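Transcriptional regulator, LYSR family (Neisseria meningitidis, PDB 4AB5) probably regulates methionine biosynthesis genes as a MetR-like LysR-family transcription factor, of which this is the regulatory domain. Local coordinates at residues F20-P25 and Q203-R208; G28-M33 and V37-V42. All coordinates share one frame; numbering follows the deposited sequence.

Contact 1: residues F20-P25 and Q203-R208; sequences FDWLMP and QIIRER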
# COMPACT_ATOMS: atom_id res chain seq x y z
N PHE B 20 0.06 1.48 8.99
CA PHE B 20 -0.99 2.15 8.21
C PHE B 20 -2.34 1.42 8.22
O PHE B 20 -3.39 2.08 8.19
CB PHE B 20 -0.51 2.41 6.78
CG PHE B 20 0.44 3.58 6.64
CD1 PHE B 20 1.79 3.45 6.94
CD2 PHE B 20 -0.02 4.82 6.18
CE1 PHE B 20 2.66 4.55 6.81
CE2 PHE B 20 0.84 5.91 6.07
CZ PHE B 20 2.18 5.77 6.38
N ASP B 21 -2.32 0.08 8.31
CA ASP B 21 -3.55 -0.72 8.37
C ASP B 21 -4.46 -0.37 9.54
O ASP B 21 -5.68 -0.34 9.37
CB ASP B 21 -3.23 -2.22 8.34
CG ASP B 21 -2.83 -2.75 6.97
OD1 ASP B 21 -2.87 -1.96 5.99
OD2 ASP B 21 -2.49 -3.95 6.88
N TRP B 22 -3.87 -0.08 10.72
CA TRP B 22 -4.62 0.32 11.91
C TRP B 22 -4.57 1.83 12.19
O TRP B 22 -5.50 2.36 12.82
CB TRP B 22 -4.20 -0.50 13.15
CG TRP B 22 -2.72 -0.59 13.35
CD1 TRP B 22 -1.91 -1.62 12.99
CD2 TRP B 22 -1.88 0.37 13.99
NE1 TRP B 22 -0.61 -1.36 13.36
CE2 TRP B 22 -0.57 -0.14 13.98
CE3 TRP B 22 -2.10 1.63 14.58
CZ2 TRP B 22 0.52 0.57 14.50
CZ3 TRP B 22 -1.03 2.34 15.07
CH2 TRP B 22 0.26 1.80 15.06
N LEU B 23 -3.52 2.52 11.71
CA LEU B 23 -3.32 3.95 11.91
C LEU B 23 -4.26 4.81 11.08
O LEU B 23 -4.72 5.84 11.59
CB LEU B 23 -1.85 4.35 11.69
CG LEU B 23 -1.43 5.72 12.23
CD1 LEU B 23 -1.57 5.79 13.74
CD2 LEU B 23 -0.01 6.05 11.83
N MSE B 24 -4.53 4.43 9.82
CA MSE B 24 -5.45 5.17 8.95
C MSE B 24 -6.89 5.17 9.50
O MSE B 24 -7.40 6.26 9.70
CB MSE B 24 -5.35 4.71 7.48
CG MSE B 24 -3.97 4.92 6.85
SE MSE B 24 -3.23 6.73 7.02
CE MSE B 24 -2.01 6.50 8.56
N PRO B 25 -7.53 4.01 9.86
CA PRO B 25 -8.87 4.10 10.49
C PRO B 25 -8.88 4.73 11.88
O PRO B 25 -9.92 5.22 12.31
CB PRO B 25 -9.37 2.65 10.50
CG PRO B 25 -8.17 1.82 10.40
CD PRO B 25 -7.11 2.60 9.70
N GLN B 203 -5.17 6.21 22.92
CA GLN B 203 -6.21 5.32 23.45
C GLN B 203 -7.14 4.80 22.35
O GLN B 203 -7.61 3.67 22.47
CB GLN B 203 -6.93 5.86 24.70
CG GLN B 203 -7.81 7.08 24.52
CD GLN B 203 -8.34 7.59 25.84
OE1 GLN B 203 -9.07 6.90 26.56
NE2 GLN B 203 -8.01 8.83 26.17
N ILE B 204 -7.31 5.57 21.25
CA ILE B 204 -8.08 5.18 20.06
C ILE B 204 -7.33 4.05 19.35
O ILE B 204 -7.94 3.03 19.05
CB ILE B 204 -8.40 6.40 19.14
CG1 ILE B 204 -9.52 7.29 19.74
CG2 ILE B 204 -8.77 5.97 17.70
CD1 ILE B 204 -9.63 8.76 19.14
N ILE B 205 -6.00 4.22 19.13
CA ILE B 205 -5.13 3.21 18.50
C ILE B 205 -5.22 1.88 19.28
O ILE B 205 -5.37 0.82 18.66
CB ILE B 205 -3.65 3.72 18.40
CG1 ILE B 205 -3.48 4.84 17.34
CG2 ILE B 205 -2.66 2.57 18.17
CD1 ILE B 205 -2.07 5.63 17.46
N ARG B 206 -5.15 1.94 20.63
CA ARG B 206 -5.21 0.77 21.51
C ARG B 206 -6.56 0.07 21.51
O ARG B 206 -6.60 -1.14 21.31
CB ARG B 206 -4.76 1.11 22.94
CG ARG B 206 -3.25 1.29 23.09
CD ARG B 206 -2.82 1.38 24.55
NE ARG B 206 -3.39 2.55 25.23
CZ ARG B 206 -2.80 3.74 25.31
NH1 ARG B 206 -1.58 3.93 24.80
NH2 ARG B 206 -3.41 4.75 25.92
N GLU B 207 -7.67 0.82 21.69
CA GLU B 207 -9.03 0.25 21.68
C GLU B 207 -9.33 -0.40 20.35
O GLU B 207 -9.90 -1.49 20.33
CB GLU B 207 -10.11 1.31 21.97
CG GLU B 207 -10.15 1.77 23.42
CD GLU B 207 -11.07 2.94 23.74
OE1 GLU B 207 -11.33 3.78 22.83
OE2 GLU B 207 -11.49 3.05 24.91
N ARG B 208 -8.93 0.25 19.24
CA ARG B 208 -9.14 -0.24 17.88
C ARG B 208 -8.32 -1.48 17.58
O ARG B 208 -8.86 -2.43 17.02
CB ARG B 208 -8.87 0.85 16.82
CG ARG B 208 -9.99 1.85 16.66
CD ARG B 208 -9.84 2.64 15.36
NE ARG B 208 -11.15 2.99 14.81
CZ ARG B 208 -11.80 2.27 13.90
NH1 ARG B 208 -11.27 1.15 13.43
NH2 ARG B 208 -12.99 2.66 13.47
O HOH W 1 -8.06 0.18 13.72

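Contact 2: residues G28-M33 and V37-V42; sequences GEFRPM and VELDIV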
# COMPACT_ATOMS: atom_id res chain seq x y z
N GLY B 28 -9.39 8.25 11.16
CA GLY B 28 -10.77 8.36 10.71
C GLY B 28 -11.79 8.44 11.83
O GLY B 28 -12.89 8.97 11.63
N GLU B 29 -11.44 7.88 13.02
CA GLU B 29 -12.27 7.87 14.23
C GLU B 29 -11.99 9.14 15.05
O GLU B 29 -12.92 9.77 15.55
CB GLU B 29 -12.00 6.59 15.06
CG GLU B 29 -12.97 6.36 16.21
CD GLU B 29 -12.80 5.04 16.93
OE1 GLU B 29 -13.40 4.04 16.49
OE2 GLU B 29 -12.05 5.00 17.94
N PHE B 30 -10.70 9.52 15.16
CA PHE B 30 -10.23 10.71 15.86
C PHE B 30 -10.79 12.01 15.23
O PHE B 30 -11.24 12.89 15.96
CB PHE B 30 -8.68 10.74 15.85
CG PHE B 30 -8.03 11.97 16.44
CD1 PHE B 30 -7.75 13.07 15.64
CD2 PHE B 30 -7.67 12.00 17.78
CE1 PHE B 30 -7.16 14.22 16.19
CE2 PHE B 30 -7.05 13.13 18.31
CZ PHE B 30 -6.82 14.24 17.52
N ARG B 31 -10.72 12.13 13.89
CA ARG B 31 -11.15 13.32 13.15
C ARG B 31 -12.50 13.92 13.57
O ARG B 31 -12.47 15.06 14.02
CB ARG B 31 -11.02 13.12 11.64
CG ARG B 31 -11.25 14.37 10.79
CD ARG B 31 -10.65 14.19 9.40
NE ARG B 31 -10.95 12.87 8.87
CZ ARG B 31 -10.06 11.96 8.52
NH1 ARG B 31 -8.76 12.25 8.54
NH2 ARG B 31 -10.45 10.77 8.08
N PRO B 32 -13.67 13.20 13.51
CA PRO B 32 -14.93 13.83 13.96
C PRO B 32 -14.96 14.21 15.45
O PRO B 32 -15.70 15.12 15.82
CB PRO B 32 -15.98 12.78 13.64
CG PRO B 32 -15.24 11.49 13.57
CD PRO B 32 -13.92 11.84 13.00
N MSE B 33 -14.17 13.49 16.29
CA MSE B 33 -14.06 13.69 17.73
C MSE B 33 -13.30 14.98 18.08
O MSE B 33 -13.58 15.62 19.11
CB MSE B 33 -13.33 12.49 18.35
CG MSE B 33 -14.17 11.69 19.28
SE MSE B 33 -13.62 9.87 19.19
CE MSE B 33 -15.38 9.09 19.53
N VAL B 37 -8.47 19.93 15.34
CA VAL B 37 -7.08 19.45 15.35
C VAL B 37 -6.74 19.10 13.91
O VAL B 37 -7.37 18.22 13.31
CB VAL B 37 -6.88 18.25 16.34
CG1 VAL B 37 -5.50 17.62 16.19
CG2 VAL B 37 -7.13 18.68 17.78
N GLU B 38 -5.77 19.83 13.33
CA GLU B 38 -5.31 19.61 11.96
C GLU B 38 -4.44 18.35 11.90
O GLU B 38 -3.42 18.27 12.58
CB GLU B 38 -4.55 20.83 11.43
CG GLU B 38 -5.46 22.01 11.11
CD GLU B 38 -4.74 23.24 10.59
OE1 GLU B 38 -4.04 23.91 11.38
OE2 GLU B 38 -4.91 23.55 9.39
N LEU B 39 -4.87 17.37 11.12
CA LEU B 39 -4.17 16.09 10.96
C LEU B 39 -3.24 16.08 9.76
O LEU B 39 -3.53 16.71 8.74
CB LEU B 39 -5.18 14.93 10.87
CG LEU B 39 -5.87 14.47 12.17
CD1 LEU B 39 -7.10 13.63 11.86
CD2 LEU B 39 -4.92 13.66 13.05
N ASP B 40 -2.11 15.37 9.88
CA ASP B 40 -1.11 15.23 8.83
C ASP B 40 -0.28 13.98 9.03
O ASP B 40 -0.21 13.47 10.16
CB ASP B 40 -0.19 16.47 8.75
CG ASP B 40 0.43 16.73 7.39
OD1 ASP B 40 0.04 16.04 6.42
OD2 ASP B 40 1.27 17.64 7.28
N ILE B 41 0.32 13.45 7.94
CA ILE B 41 1.20 12.29 7.96
C ILE B 41 2.56 12.76 7.48
O ILE B 41 2.65 13.32 6.38
CB ILE B 41 0.66 11.07 7.14
CG1 ILE B 41 -0.74 10.62 7.64
CG2 ILE B 41 1.67 9.89 7.19
CD1 ILE B 41 -1.63 10.04 6.60
N VAL B 42 3.60 12.59 8.31
CA VAL B 42 4.98 12.97 8.01
C VAL B 42 5.77 11.66 7.80
O VAL B 42 6.09 10.97 8.76
CB VAL B 42 5.59 13.88 9.12
CG1 VAL B 42 6.92 14.49 8.67
CG2 VAL B 42 4.62 14.98 9.55

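Contact 1: residues F20-P25 and Q203-R208
The guanidinium of Arg208 has the carbonyl oxygen of Pro25 over one face, 3.5 Å above the plane and displaced toward the rim. Between these two residues the nearest atoms are Arg208 NE and Pro25 O, 3.6 Å apart. Because the oxygen stands above the plane and not before an N-H, this is a contact over the face and not a hydrogen bond. The NE hydrogen goes to Glu29, which forms a salt bridge with it and is the main polar partner of Arg208. Beside NH1 the ring of Pro25 closes in through CB, 3.8 Å from Arg208 NH1. A water in the guanidinium plane gives a weak link from NH1 to the backbone carbonyl of Trp22.

The second flat group, the Trp22 indole, is met obliquely by Ile205: its CG2 lies 3.5 Å from Trp22 CZ3. Phe78 meets the same indole edge-to-face. These residues belong to helices 20-33 and 196-212, which pack together in the α/β subdomain of the type 2 periplasmic-binding-protein fold, with Ile62 of strand 60-63 reaching Trp22, Leu23 and Ile205 from the central sheet. The two short segments lie 9.8 Å apart at their axes and cross at 121°, neither parallel nor fully antiparallel.

Ile205 reaches two neighbours. CG2 stands anti to the backbone N and lies nearest the indole, while CG1, with chi1 at -72°, leads CD1 to Leu23, still skirting Trp22 CZ3. Leu23 starts out from its helix in the direction away from helix 196-212, yet its CD1 reaches Ile205 CD1 at 3.8 Å. Within 20-25 and 203-208 the closest CA atoms are those of Leu23 and Ile205, 6.9 Å apart.

Contact 2: residues G28-M33 and V37-V42
Phe30 overlaps Val37 and Leu39 with one edge of its ring. CG1 of Val37 lies in the ring plane, 3.8 Å from Phe30 CE1, and the two side chains cross at about a right angle. Further along the same edge, Leu39 brings both methyl groups to the ring: its CD1 is 3.9 Å from Phe30 CD1, and CD2 lies near both CD1 and CE1 of the ring. The CB of Phe30 leaves its backbone toward the strand, and a chi1 of 175°, with CG anti to N, carries the ring on so that its CD1–CE1 edge meets Val37 and Leu39. Other rings complete its surroundings, Trp34 stacking on it and Phe201 meeting it edge-to-face.

Leu39 is shared. Besides the phenyl edge, its CD1 touches the aliphatic base of Arg31, at 4.0 Å from Arg31 CB. The Arg31 chain then bends at chi3 (44°), and NH1 also comes to 4.0 Å from Leu39 CD1. The polar end is engaged beyond the chain: NH2 donates to Gln145 of the second subunit, whose Arg151 also bonds the Leu39 carbonyl.

The segments run nearly antiparallel, at 159°, with axes 9.3 Å apart at closest approach. Strand 37-42 hydrogen-bonds beside strand 8-13, and the two are parallel. Together with helix 20-33, which joins them and lays Phe30 on the sheet, they make a β-α-β crossover, the building unit of this α/β fold.

How the contacts relate
From the N terminus, strand 8-13 leads into helix 20-33, whose two halves serve the two contacts. Contact 2 closes first, after a turn of only three residues, when the chain returns as strand 37-42. Contact 1 closes much later: 177 residues separate its segments, and helix 196-212 comes back to the start of helix 20-33. The short loop lies wholly within the long one. The centres are 12 Å apart, and the sites touch directly, selenomethionine Met24 SE meeting Ile41 CD1 at 3.7 Å and Ile204 CD1 lying 3.9 Å from Phe30 CA. Helix 20-33 thus joins strand 37-42, the C-terminal helix and, through both contacts, the second subunit.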